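Side-chain contacts in cyclase (Uncultured organism, PDB 5IBZ), which probably acts as an arylformamidase-like hydrolase of the cyclase family and binds acetylphosphate in a pocket beside its central sheet: residues G21-G24 and G30-N33; T153-R158 and G276-E281; E174-T177 and A181-E184; D232-I237 and H268-R273. All coordinates share one frame; numbering follows the deposited sequence. Where two conformers were deposited one is given.

Overall arrangement
Contacts 2 and 4 meet around the acetylphosphate: Glu281 of 276-281 and His268 of 268-273 both reach its phosphate oxygen O2P, and the two contacts are joined by the probable backbone hydrogen bond from Val277 N to Leu271 O, 2.9 Å. Contact 1, in the loop ahead of helix 37-44, leans on contact 2, where Ala31 N lies 2.8 Å from Gly276 O; their centres are about 13 Å apart. Contact 3 has its centre about 22 Å from that of contact 2, but it touches contact 4 through Leu183, whose CD1 lies 3.6 Å from Thr233 CG2. Contacts 3 and 4 are both nested in the long loop that contact 2 closes.

Contact 1: residues G21-G24 and G30-N33; sequences GKWG and GAAN
Trp23 lays one face of its indole over Gly30 and Asn33, while Ala31 approaches its outer ring obliquely. CB of Asn33 sits 3.6 Å from the centroid of the five-membered ring and only 14° off its normal, a CH-pi contact over the face. Beside it Asn33 ND2 lies 3.4 Å from Trp23 CG, with the amide plane turned 54° from the ring, so the amide is tilted over the indole and does not stack on it. Farther along the same face, the carbonyl of Gly30 covers the six-membered ring, its C 3.3 Å from Trp23 CZ3. Ala31 CA comes within 3.6 Å of Trp23 CH2. The opposite face is covered by Lys22, whose CG stands 3.7 Å above the plane over the ring centre, and Tyr34 meets the indole edge-to-face. The second shell fixes both partners. Trp23 belongs to a type I beta turn closed by Gly24 N to Gly21 O at 3.0 Å, and Asn128 hydrogen-bonds to Gly21 N and Gly24 O at the two ends of that turn. The Asn33 amide is held through OD1 by Arg29 and through ND2 by Asp27, which also takes the Gly30 N-H; this fixes the rotation of the amide above the ring. Asn33 N to Gly30 O, 2.9 Å, winds the second segment into a short 3-10 turn. The arrangement is a type I beta turn packed on a 3-10 turn through one tryptophan, in the loop ahead of helix 37-44.

Contact 2: residues T153-R158 and G276-E281; sequences TSFLGR and GVYIGE. With UVW (acetylphosphate), chain F.
Phe155 and Tyr278 form a T-shaped (edge-to-face) pair, linking the loop before strand 158-163 to strand 278-281 of the central mixed sheet. The ring centroids are 4.8 Å apart and the planes stand at 68°, with the edge of Phe155 aimed at the face of Tyr278. Along Tyr278 from its root, CB lies 4.0 Å from Phe155 CZ, and CG closes to 3.4 Å from the same atom. CD2 also faces Phe155 CZ, whereas CD1 is shared between CZ and CE1 of the phenylalanine. Tyr278 CZ, at the far end, is 4.0 Å from Phe155 CZ, which stands 3.3 Å above the ring plane, over its centre. The hydroxyl leaves the pair altogether and hydrogen-bonds to the backbone O of Arg29, tying the ring to the N-terminal loop. Phe155 is itself flanked by Ser154 OG on one face and by the ring of Trp114. Farther along the same strand, Glu281 lies in the ligand pocket with Asp115 close by, where acetylphosphate is hydrogen-bonded by Arg69, His119 and His268. An extended chain beyond CG carries the carboxylate there, with Glu281 OE2 2.6 Å from O2P of acetylphosphate.

Contact 3: residues E174-T177 and A181-E184; sequences EGYT and ADLE
Tyr176 holds its CG anti to the backbone N (chi1 179°), which extends the ring toward helix 180-190, while Asp182, with CG anti to its own carbonyl carbon, leans from the first turn of that helix to meet it. The two side chains arrive from opposite directions, and the phenol donates a short hydrogen bond from Tyr176 OH to Asp182 OD2, 2.6 Å. The bond uses the syn side of that oxygen and comes in 16° out of the carboxylate plane. Ring and carboxylate are turned 32° from each other, and OD2 sits at the ring edge, 3.3 Å from Tyr176 CE2. Lys168 completes the polar cluster: its NZ forms a salt bridge with Asp182 OD1 and also hydrogen-bonds to Tyr176 OH, so the phenol oxygen is gripped by both the acid and the lysine. The positive charge would be expected to favour the ionised form of the aspartate. At the helix start, the backbone N of Asp182 is bonded to Thr179 OG1. The Tyr176 backbone anchors the loop, its O bonded to Thr227 OG1 and a further backbone bond made to Gly228, just where strand 177-178 pairs in parallel with 228-229, and Leu183 packs the helix onto Thr233 and Trp236 of helix 233-239.

Contact 4: residues D232-I237 and H268-R273; sequences DTVPWI and HGNLLR. With UVW (acetylphosphate), chain F.
Behind the acetylphosphate pocket, helix 266-275 packs through Asn270 and Leu271 against Val234 and Ile237 of helix 233-239. The two helix segments run nearly parallel, at 16° with their axes 10.4 Å apart, and side-chain carbons meet between them. Val234 points CG1, placed anti to its backbone N, at the CB of Asn270, 3.8 Å away. Its other branch, CG2, lies 4.3 Å from Leu271 CD2. That same methyl is met by Ile237, whose CD1 and CG2 both approach it, CD1 at 4.0 Å, so Leu271 CD2 rests against both Val234 and Ile237. Asn270 touches Val234 with its CB alone; its amide is taken by Asp274 and by the backbone N of His12. From another side of the helix, His268 turns its ring edge to the ligand: NE2 donates a short bond to acetylphosphate O2P, 2.5 Å, at 153° and in the ring plane. Its ND1 is hydrogen-bonded to Glu253, a second-shell residue that fixes the ring's rotation. Ile279 of the adjacent strand packs on His268, Leu271 and Leu272. Helix 266-275 thus serves as the connecting helix of a beta-alpha-beta crossover between parallel strands 244-247 and 278-281, carrying a ligand-binding histidine.

Contact 1: residues G21-G24 and G30-N33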
loop_
_atom_site.group_PDB
_atom_site.type_symbol
_atom_site.label_atom_id
_atom_site.label_comp_id
_atom_site.label_asym_id
_atom_site.label_seq_id
_atom_site.Cartn_x
_atom_site.Cartn_y
_atom_site.Cartn_z
ATOM N N GLY B 21 -24.214 -28.414 7.694
ATOM C CA GLY B 21 -24.923 -29.391 6.905
ATOM C C GLY B 21 -26.288 -28.974 6.364
ATOM O O GLY B 21 -26.859 -29.705 5.552
ATOM N N LYS B 22 -26.822 -27.839 6.803
ATOM C CA LYS B 22 -28.157 -27.405 6.358
ATOM C C LYS B 22 -28.236 -27.311 4.844
ATOM O O LYS B 22 -29.275 -27.617 4.232
ATOM C CB LYS B 22 -28.525 -26.043 6.968
ATOM C CG LYS B 22 -29.877 -25.498 6.495
ATOM C CD LYS B 22 -30.338 -24.319 7.333
ATOM C CE LYS B 22 -31.066 -24.779 8.585
ATOM N NZ LYS B 22 -31.447 -23.628 9.485
ATOM N N TRP B 23 -27.144 -26.850 4.252
ATOM C CA TRP B 23 -27.051 -26.675 2.808
ATOM C C TRP B 23 -26.011 -27.613 2.213
ATOM O O TRP B 23 -25.451 -27.348 1.142
ATOM C CB TRP B 23 -26.727 -25.218 2.478
ATOM C CG TRP B 23 -27.722 -24.254 3.060
ATOM C CD1 TRP B 23 -28.981 -23.998 2.603
ATOM C CD2 TRP B 23 -27.531 -23.404 4.198
ATOM N NE1 TRP B 23 -29.593 -23.061 3.389
ATOM C CE2 TRP B 23 -28.720 -22.672 4.376
ATOM C CE3 TRP B 23 -26.464 -23.192 5.090
ATOM C CZ2 TRP B 23 -28.873 -21.734 5.393
ATOM C CZ3 TRP B 23 -26.634 -22.285 6.106
ATOM C CH2 TRP B 23 -27.818 -21.562 6.248
ATOM N N GLY B 24 -25.770 -28.725 2.908
ATOM C CA GLY B 24 -24.836 -29.739 2.464
ATOM C C GLY B 24 -23.513 -29.608 3.180
ATOM O O GLY B 24 -23.137 -28.521 3.580
ATOM N N GLY B 30 -23.206 -20.641 3.380
ATOM C CA GLY B 30 -23.917 -20.386 4.625
ATOM C C GLY B 30 -25.275 -19.737 4.411
ATOM O O GLY B 30 -26.029 -20.091 3.485
ATOM N N ALA B 31 -25.586 -18.761 5.259
ATOM C CA ALA B 31 -26.924 -18.172 5.272
ATOM C C ALA B 31 -27.217 -17.338 4.034
ATOM O O ALA B 31 -28.356 -16.965 3.782
ATOM C CB ALA B 31 -27.121 -17.341 6.541
ATOM N N ALA B 32 -26.203 -17.074 3.223
ATOM C CA ALA B 32 -26.474 -16.484 1.916
ATOM C C ALA B 32 -27.410 -17.376 1.076
ATOM O O ALA B 32 -28.127 -16.892 0.188
ATOM C CB ALA B 32 -25.164 -16.217 1.183
ATOM N N ASN B 33 -27.450 -18.671 1.370
ATOM C CA ASN B 33 -28.365 -19.554 0.662
ATOM C C ASN B 33 -29.851 -19.295 0.943
ATOM O O ASN B 33 -30.722 -19.799 0.219
ATOM C CB ASN B 33 -28.020 -21.004 0.987
ATOM C CG ASN B 33 -26.674 -21.418 0.425
ATOM O OD1 ASN B 33 -26.346 -21.141 -0.734
ATOM N ND2 ASN B 33 -25.862 -22.055 1.261
#

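Contact 2: residues T153-R158 and G276-E281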
loop_
_atom_site.group_PDB
_atom_site.type_symbol
_atom_site.label_atom_id
_atom_site.label_comp_id
_atom_site.label_asym_id
_atom_site.label_seq_id
_atom_site.Cartn_x
_atom_site.Cartn_y
_atom_site.Cartn_z
ATOM N N THR B 153 -22.352 -12.913 -5.796
ATOM C CA THR B 153 -23.672 -12.514 -6.314
ATOM C C THR B 153 -24.712 -12.317 -5.197
ATOM O O THR B 153 -25.862 -11.919 -5.469
ATOM C CB THR B 153 -24.212 -13.501 -7.397
ATOM O OG1 THR B 153 -23.930 -14.874 -7.098
ATOM C CG2 THR B 153 -23.548 -13.184 -8.724
ATOM N N SER B 154 -24.300 -12.483 -3.947
ATOM C CA SER B 154 -25.250 -12.403 -2.840
ATOM C C SER B 154 -25.424 -10.989 -2.303
ATOM O O SER B 154 -24.806 -10.021 -2.789
ATOM C CB SER B 154 -24.815 -13.327 -1.692
ATOM O OG SER B 154 -25.885 -13.551 -0.784
ATOM N N PHE B 155 -26.242 -10.888 -1.262
ATOM C CA PHE B 155 -26.537 -9.649 -0.532
ATOM C C PHE B 155 -27.183 -8.589 -1.413
ATOM O O PHE B 155 -27.085 -7.392 -1.142
ATOM C CB PHE B 155 -25.280 -9.102 0.148
ATOM C CG PHE B 155 -24.493 -10.158 0.879
ATOM C CD1 PHE B 155 -25.115 -11.055 1.711
ATOM C CD2 PHE B 155 -23.125 -10.262 0.690
ATOM C CE1 PHE B 155 -24.380 -12.063 2.355
ATOM C CE2 PHE B 155 -22.390 -11.240 1.334
ATOM C CZ PHE B 155 -23.020 -12.139 2.160
ATOM N N LEU B 156 -27.921 -9.063 -2.397
ATOM C CA LEU B 156 -28.802 -8.225 -3.157
ATOM C C LEU B 156 -30.181 -8.869 -3.023
ATOM O O LEU B 156 -30.412 -9.970 -3.529
ATOM C CB LEU B 156 -28.292 -8.120 -4.588
ATOM C CG LEU B 156 -29.099 -7.267 -5.546
ATOM C CD1 LEU B 156 -28.178 -6.580 -6.545
ATOM C CD2 LEU B 156 -30.139 -8.128 -6.243
ATOM N N GLY B 157 -31.077 -8.204 -2.292
ATOM C CA GLY B 157 -32.327 -8.806 -1.879
ATOM C C GLY B 157 -33.039 -7.867 -0.942
ATOM O O GLY B 157 -32.915 -6.638 -1.065
ATOM N N ARG B 158 -33.814 -8.429 -0.020
ATOM C CA ARG B 158 -34.629 -7.598 0.857
ATOM C C ARG B 158 -33.822 -7.179 2.083
ATOM O O ARG B 158 -33.127 -7.995 2.695
ATOM C CB ARG B 158 -35.899 -8.340 1.278
ATOM C CG ARG B 158 -37.129 -7.425 1.370
ATOM C CD ARG B 158 -38.378 -8.219 1.656
ATOM N NE ARG B 158 -38.411 -8.504 3.063
ATOM C CZ ARG B 158 -39.394 -8.176 3.892
ATOM N NH1 ARG B 158 -40.516 -7.620 3.452
ATOM N NH2 ARG B 158 -39.270 -8.451 5.173
ATOM N N GLY B 276 -23.227 -19.461 10.074
ATOM C CA GLY B 276 -22.841 -19.042 8.742
ATOM C C GLY B 276 -23.572 -17.771 8.313
ATOM O O GLY B 276 -23.857 -17.563 7.130
ATOM N N VAL B 277 -23.845 -16.899 9.277
ATOM C CA VAL B 277 -24.500 -15.607 9.038
ATOM C C VAL B 277 -23.444 -14.502 8.941
ATOM O O VAL B 277 -22.563 -14.415 9.780
ATOM C CB VAL B 277 -25.512 -15.329 10.165
ATOM C CG1 VAL B 277 -26.018 -13.886 10.130
ATOM C CG2 VAL B 277 -26.700 -16.304 10.063
ATOM N N TYR B 278 -23.539 -13.676 7.906
ATOM C CA TYR B 278 -22.561 -12.640 7.631
ATOM C C TYR B 278 -22.760 -11.441 8.543
ATOM O O TYR B 278 -23.872 -11.153 8.991
ATOM C CB TYR B 278 -22.653 -12.218 6.146
ATOM C CG TYR B 278 -22.286 -13.367 5.244
ATOM C CD1 TYR B 278 -23.217 -14.354 4.938
ATOM C CD2 TYR B 278 -21.007 -13.510 4.741
ATOM C CE1 TYR B 278 -22.881 -15.439 4.161
ATOM C CE2 TYR B 278 -20.662 -14.582 3.950
ATOM C CZ TYR B 278 -21.600 -15.565 3.673
ATOM O OH TYR B 278 -21.263 -16.656 2.877
ATOM N N ILE B 279 -21.648 -10.768 8.826
ATOM C CA ILE B 279 -21.629 -9.601 9.689
ATOM C C ILE B 279 -21.212 -8.365 8.908
ATOM O O ILE B 279 -20.162 -8.343 8.261
ATOM C CB ILE B 279 -20.663 -9.815 10.884
ATOM C CG1 ILE B 279 -21.194 -10.923 11.809
ATOM C CG2 ILE B 279 -20.404 -8.514 11.608
ATOM C CD1 ILE B 279 -20.314 -11.247 12.970
ATOM N N GLY B 280 -22.042 -7.327 8.994
ATOM C CA GLY B 280 -21.753 -6.043 8.377
ATOM C C GLY B 280 -21.462 -4.992 9.429
ATOM O O GLY B 280 -22.129 -4.942 10.468
ATOM N N GLU B 281 -20.438 -4.174 9.191
ATOM C CA GLU B 281 -20.006 -3.204 10.190
ATOM C C GLU B 281 -19.702 -1.863 9.566
ATOM O O GLU B 281 -19.326 -1.781 8.391
ATOM C CB GLU B 281 -18.766 -3.707 10.942
ATOM C CG GLU B 281 -19.072 -4.939 11.786
ATOM C CD GLU B 281 -17.849 -5.679 12.286
ATOM O OE1 GLU B 281 -16.744 -5.495 11.743
ATOM O OE2 GLU B 281 -18.022 -6.437 13.259
HETATM C C1 UVW F . -12.897 -6.577 15.992
HETATM O O1 UVW F . -11.958 -6.432 15.286
HETATM C C1M UVW F . -12.741 -6.459 17.506
HETATM O O2 UVW F . -14.162 -6.853 15.466
HETATM P P UVW F . -14.434 -7.150 13.872
HETATM O O1P UVW F . -13.433 -8.139 13.323
HETATM O O2P UVW F . -15.837 -7.707 13.793
HETATM O O3P UVW F . -14.356 -5.888 13.051
#

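Contact 3: residues E174-T177 and A181-E184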
loop_
_atom_site.group_PDB
_atom_site.type_symbol
_atom_site.label_atom_id
_atom_site.label_comp_id
_atom_site.label_asym_id
_atom_site.label_seq_id
_atom_site.Cartn_x
_atom_site.Cartn_y
_atom_site.Cartn_z
ATOM N N GLU B 174 -24.036 4.581 26.387
ATOM C CA GLU B 174 -22.739 4.007 26.059
ATOM C C GLU B 174 -22.717 2.544 26.482
ATOM O O GLU B 174 -23.069 2.208 27.617
ATOM C CB GLU B 174 -21.603 4.783 26.744
ATOM C CG GLU B 174 -20.229 4.161 26.524
ATOM C CD GLU B 174 -19.090 4.948 27.155
ATOM O OE1 GLU B 174 -19.293 6.113 27.548
ATOM O OE2 GLU B 174 -17.981 4.394 27.262
ATOM N N GLY B 175 -22.326 1.671 25.557
ATOM C CA GLY B 175 -22.156 0.264 25.865
ATOM C C GLY B 175 -23.452 -0.531 26.009
ATOM O O GLY B 175 -23.434 -1.667 26.469
ATOM N N TYR B 176 -24.579 0.056 25.617
ATOM C CA TYR B 176 -25.872 -0.595 25.769
ATOM C C TYR B 176 -25.933 -1.926 25.013
ATOM O O TYR B 176 -25.569 -2.003 23.839
ATOM C CB TYR B 176 -26.995 0.319 25.300
ATOM C CG TYR B 176 -28.341 -0.361 25.422
ATOM C CD1 TYR B 176 -28.915 -0.578 26.666
ATOM C CD2 TYR B 176 -29.019 -0.804 24.302
ATOM C CE1 TYR B 176 -30.131 -1.221 26.793
ATOM C CE2 TYR B 176 -30.240 -1.440 24.419
ATOM C CZ TYR B 176 -30.793 -1.642 25.665
ATOM O OH TYR B 176 -32.002 -2.291 25.814
ATOM N N THR B 177 -26.406 -2.971 25.690
ATOM C CA THR B 177 -26.598 -4.273 25.034
ATOM C C THR B 177 -27.999 -4.377 24.430
ATOM O O THR B 177 -29.001 -4.374 25.136
ATOM C CB THR B 177 -26.360 -5.440 26.013
ATOM O OG1 THR B 177 -25.005 -5.414 26.478
ATOM C CG2 THR B 177 -26.617 -6.784 25.324
ATOM N N ALA B 181 -35.544 -8.736 22.826
ATOM C CA ALA B 181 -36.765 -8.001 23.108
ATOM C C ALA B 181 -36.729 -6.612 22.467
ATOM O O ALA B 181 -37.740 -6.128 21.982
ATOM C CB ALA B 181 -36.965 -7.893 24.603
ATOM N N ASP B 182 -35.563 -5.975 22.465
ATOM C CA ASP B 182 -35.415 -4.675 21.796
ATOM C C ASP B 182 -35.677 -4.791 20.299
ATOM O O ASP B 182 -36.384 -3.968 19.690
ATOM C CB ASP B 182 -34.011 -4.099 21.983
ATOM C CG ASP B 182 -33.679 -3.753 23.396
ATOM O OD1 ASP B 182 -34.603 -3.476 24.209
ATOM O OD2 ASP B 182 -32.454 -3.699 23.671
ATOM N N LEU B 183 -35.084 -5.808 19.679
ATOM C CA LEU B 183 -35.236 -5.998 18.243
ATOM C C LEU B 183 -36.699 -6.293 17.882
ATOM O O LEU B 183 -37.252 -5.697 16.963
ATOM C CB LEU B 183 -34.314 -7.117 17.763
ATOM C CG LEU B 183 -32.829 -6.767 17.814
ATOM C CD1 LEU B 183 -31.988 -8.022 17.740
ATOM C CD2 LEU B 183 -32.462 -5.817 16.687
ATOM N N GLU B 184 -37.343 -7.200 18.617
ATOM C CA GLU B 184 -38.752 -7.511 18.347
ATOM C C GLU B 184 -39.665 -6.319 18.642
ATOM O O GLU B 184 -40.639 -6.070 17.920
ATOM C CB GLU B 184 -39.189 -8.733 19.158
ATOM C CG GLU B 184 -38.433 -9.963 18.751
ATOM C CD GLU B 184 -39.086 -11.249 19.230
ATOM O OE1 GLU B 184 -39.156 -11.461 20.460
ATOM O OE2 GLU B 184 -39.525 -12.042 18.370
#

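Contact 4: residues D232-I237 and H268-R273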
loop_
_atom_site.group_PDB
_atom_site.type_symbol
_atom_site.label_atom_id
_atom_site.label_comp_id
_atom_site.label_asym_id
_atom_site.label_seq_id
_atom_site.Cartn_x
_atom_site.Cartn_y
_atom_site.Cartn_z
ATOM N N ASP B 232 -28.345 -12.992 23.412
ATOM C CA ASP B 232 -29.676 -13.575 23.241
ATOM C C ASP B 232 -30.325 -13.150 21.922
ATOM O O ASP B 232 -31.440 -13.575 21.615
ATOM C CB ASP B 232 -30.579 -13.273 24.471
ATOM C CG ASP B 232 -31.370 -11.976 24.375
ATOM O OD1 ASP B 232 -31.044 -11.075 23.578
ATOM O OD2 ASP B 232 -32.337 -11.863 25.161
ATOM N N THR B 233 -29.609 -12.388 21.093
ATOM C CA THR B 233 -30.096 -12.116 19.745
ATOM C C THR B 233 -29.766 -13.268 18.780
ATOM O O THR B 233 -30.358 -13.379 17.710
ATOM C CB THR B 233 -29.527 -10.798 19.169
ATOM O OG1 THR B 233 -28.120 -10.929 18.918
ATOM C CG2 THR B 233 -29.809 -9.611 20.116
ATOM N N VAL B 234 -28.842 -14.145 19.163
ATOM C CA VAL B 234 -28.345 -15.159 18.232
ATOM C C VAL B 234 -29.422 -16.219 17.890
ATOM O O VAL B 234 -29.618 -16.537 16.705
ATOM C CB VAL B 234 -27.055 -15.800 18.777
ATOM C CG1 VAL B 234 -26.674 -17.020 17.963
ATOM C CG2 VAL B 234 -25.901 -14.790 18.721
ATOM N N PRO B 235 -30.134 -16.750 18.894
ATOM C CA PRO B 235 -31.165 -17.714 18.493
ATOM C C PRO B 235 -32.243 -17.052 17.621
ATOM O O PRO B 235 -32.793 -17.693 16.721
ATOM C CB PRO B 235 -31.733 -18.194 19.822
ATOM C CG PRO B 235 -30.647 -17.962 20.823
ATOM C CD PRO B 235 -29.975 -16.683 20.352
ATOM N N TRP B 236 -32.542 -15.788 17.900
ATOM C CA TRP B 236 -33.538 -15.054 17.108
ATOM C C TRP B 236 -33.075 -14.889 15.654
ATOM O O TRP B 236 -33.845 -15.106 14.719
ATOM C CB TRP B 236 -33.812 -13.700 17.756
ATOM C CG TRP B 236 -34.835 -12.864 17.075
ATOM C CD1 TRP B 236 -36.201 -12.998 17.137
ATOM C CD2 TRP B 236 -34.577 -11.747 16.229
ATOM N NE1 TRP B 236 -36.799 -12.011 16.390
ATOM C CE2 TRP B 236 -35.821 -11.238 15.817
ATOM C CE3 TRP B 236 -33.408 -11.120 15.785
ATOM C CZ2 TRP B 236 -35.929 -10.135 14.979
ATOM C CZ3 TRP B 236 -33.522 -10.028 14.949
ATOM C CH2 TRP B 236 -34.766 -9.549 14.556
ATOM N N ILE B 237 -31.824 -14.499 15.473
ATOM C CA ILE B 237 -31.254 -14.378 14.140
ATOM C C ILE B 237 -31.372 -15.696 13.394
ATOM O O ILE B 237 -31.705 -15.723 12.204
ATOM C CB ILE B 237 -29.776 -13.910 14.234
ATOM C CG1 ILE B 237 -29.737 -12.436 14.641
ATOM C CG2 ILE B 237 -29.084 -14.088 12.900
ATOM C CD1 ILE B 237 -28.399 -11.957 15.163
ATOM N N HIS B 268 -19.807 -13.021 17.540
ATOM C CA HIS B 268 -18.988 -13.237 16.349
ATOM C C HIS B 268 -18.842 -14.719 16.043
ATOM O O HIS B 268 -19.034 -15.172 14.913
ATOM C CB HIS B 268 -17.592 -12.659 16.538
ATOM C CG HIS B 268 -17.495 -11.211 16.209
ATOM N ND1 HIS B 268 -17.932 -10.228 17.069
ATOM C CD2 HIS B 268 -17.017 -10.575 15.117
ATOM C CE1 HIS B 268 -17.724 -9.048 16.517
ATOM N NE2 HIS B 268 -17.170 -9.230 15.332
ATOM N N GLY B 269 -18.480 -15.468 17.067
ATOM C CA GLY B 269 -18.269 -16.893 16.922
ATOM C C GLY B 269 -19.534 -17.612 16.519
ATOM O O GLY B 269 -19.533 -18.435 15.593
ATOM N N ASN B 270 -20.628 -17.328 17.218
ATOM C CA ASN B 270 -21.881 -18.014 16.932
ATOM C C ASN B 270 -22.401 -17.644 15.540
ATOM O O ASN B 270 -22.851 -18.514 14.807
ATOM C CB ASN B 270 -22.949 -17.688 17.982
ATOM C CG ASN B 270 -22.674 -18.324 19.345
ATOM O OD1 ASN B 270 -23.069 -17.779 20.371
ATOM N ND2 ASN B 270 -22.031 -19.475 19.357
ATOM N N LEU B 271 -22.355 -16.361 15.165
ATOM C CA LEU B 271 -22.885 -16.005 13.856
ATOM C C LEU B 271 -22.034 -16.555 12.719
ATOM O O LEU B 271 -22.539 -17.218 11.814
ATOM C CB LEU B 271 -23.011 -14.497 13.701
ATOM C CG LEU B 271 -24.090 -13.842 14.563
ATOM C CD1 LEU B 271 -24.175 -12.352 14.213
ATOM C CD2 LEU B 271 -25.448 -14.495 14.457
ATOM N N LEU B 272 -20.733 -16.288 12.752
ATOM C CA LEU B 272 -19.886 -16.678 11.622
ATOM C C LEU B 272 -19.665 -18.178 11.522
ATOM O O LEU B 272 -19.913 -18.770 10.476
ATOM C CB LEU B 272 -18.540 -15.968 11.719
ATOM C CG LEU B 272 -18.654 -14.437 11.572
ATOM C CD1 LEU B 272 -17.329 -13.798 11.911
ATOM C CD2 LEU B 272 -19.123 -13.980 10.205
ATOM N N ARG B 273 -19.216 -18.790 12.611
ATOM C CA ARG B 273 -18.940 -20.223 12.610
ATOM C C ARG B 273 -20.178 -21.104 12.716
ATOM O O ARG B 273 -20.330 -22.041 11.936
ATOM C CB ARG B 273 -17.984 -20.581 13.746
ATOM C CG ARG B 273 -17.733 -22.066 13.871
ATOM C CD ARG B 273 -17.003 -22.353 15.130
ATOM N NE ARG B 273 -16.529 -23.717 15.225
ATOM C CZ ARG B 273 -17.167 -24.718 15.813
ATOM N NH1 ARG B 273 -18.380 -24.543 16.328
ATOM N NH2 ARG B 273 -16.596 -25.921 15.872
HETATM C C1 UVW F . -12.897 -6.577 15.992
HETATM O O1 UVW F . -11.958 -6.432 15.286
HETATM C C1M UVW F . -12.741 -6.459 17.506
HETATM O O2 UVW F . -14.162 -6.853 15.466
HETATM P P UVW F . -14.434 -7.150 13.872
HETATM O O1P UVW F . -13.433 -8.139 13.323
HETATM O O2P UVW F . -15.837 -7.707 13.793
HETATM O O3P UVW F . -14.356 -5.888 13.051
#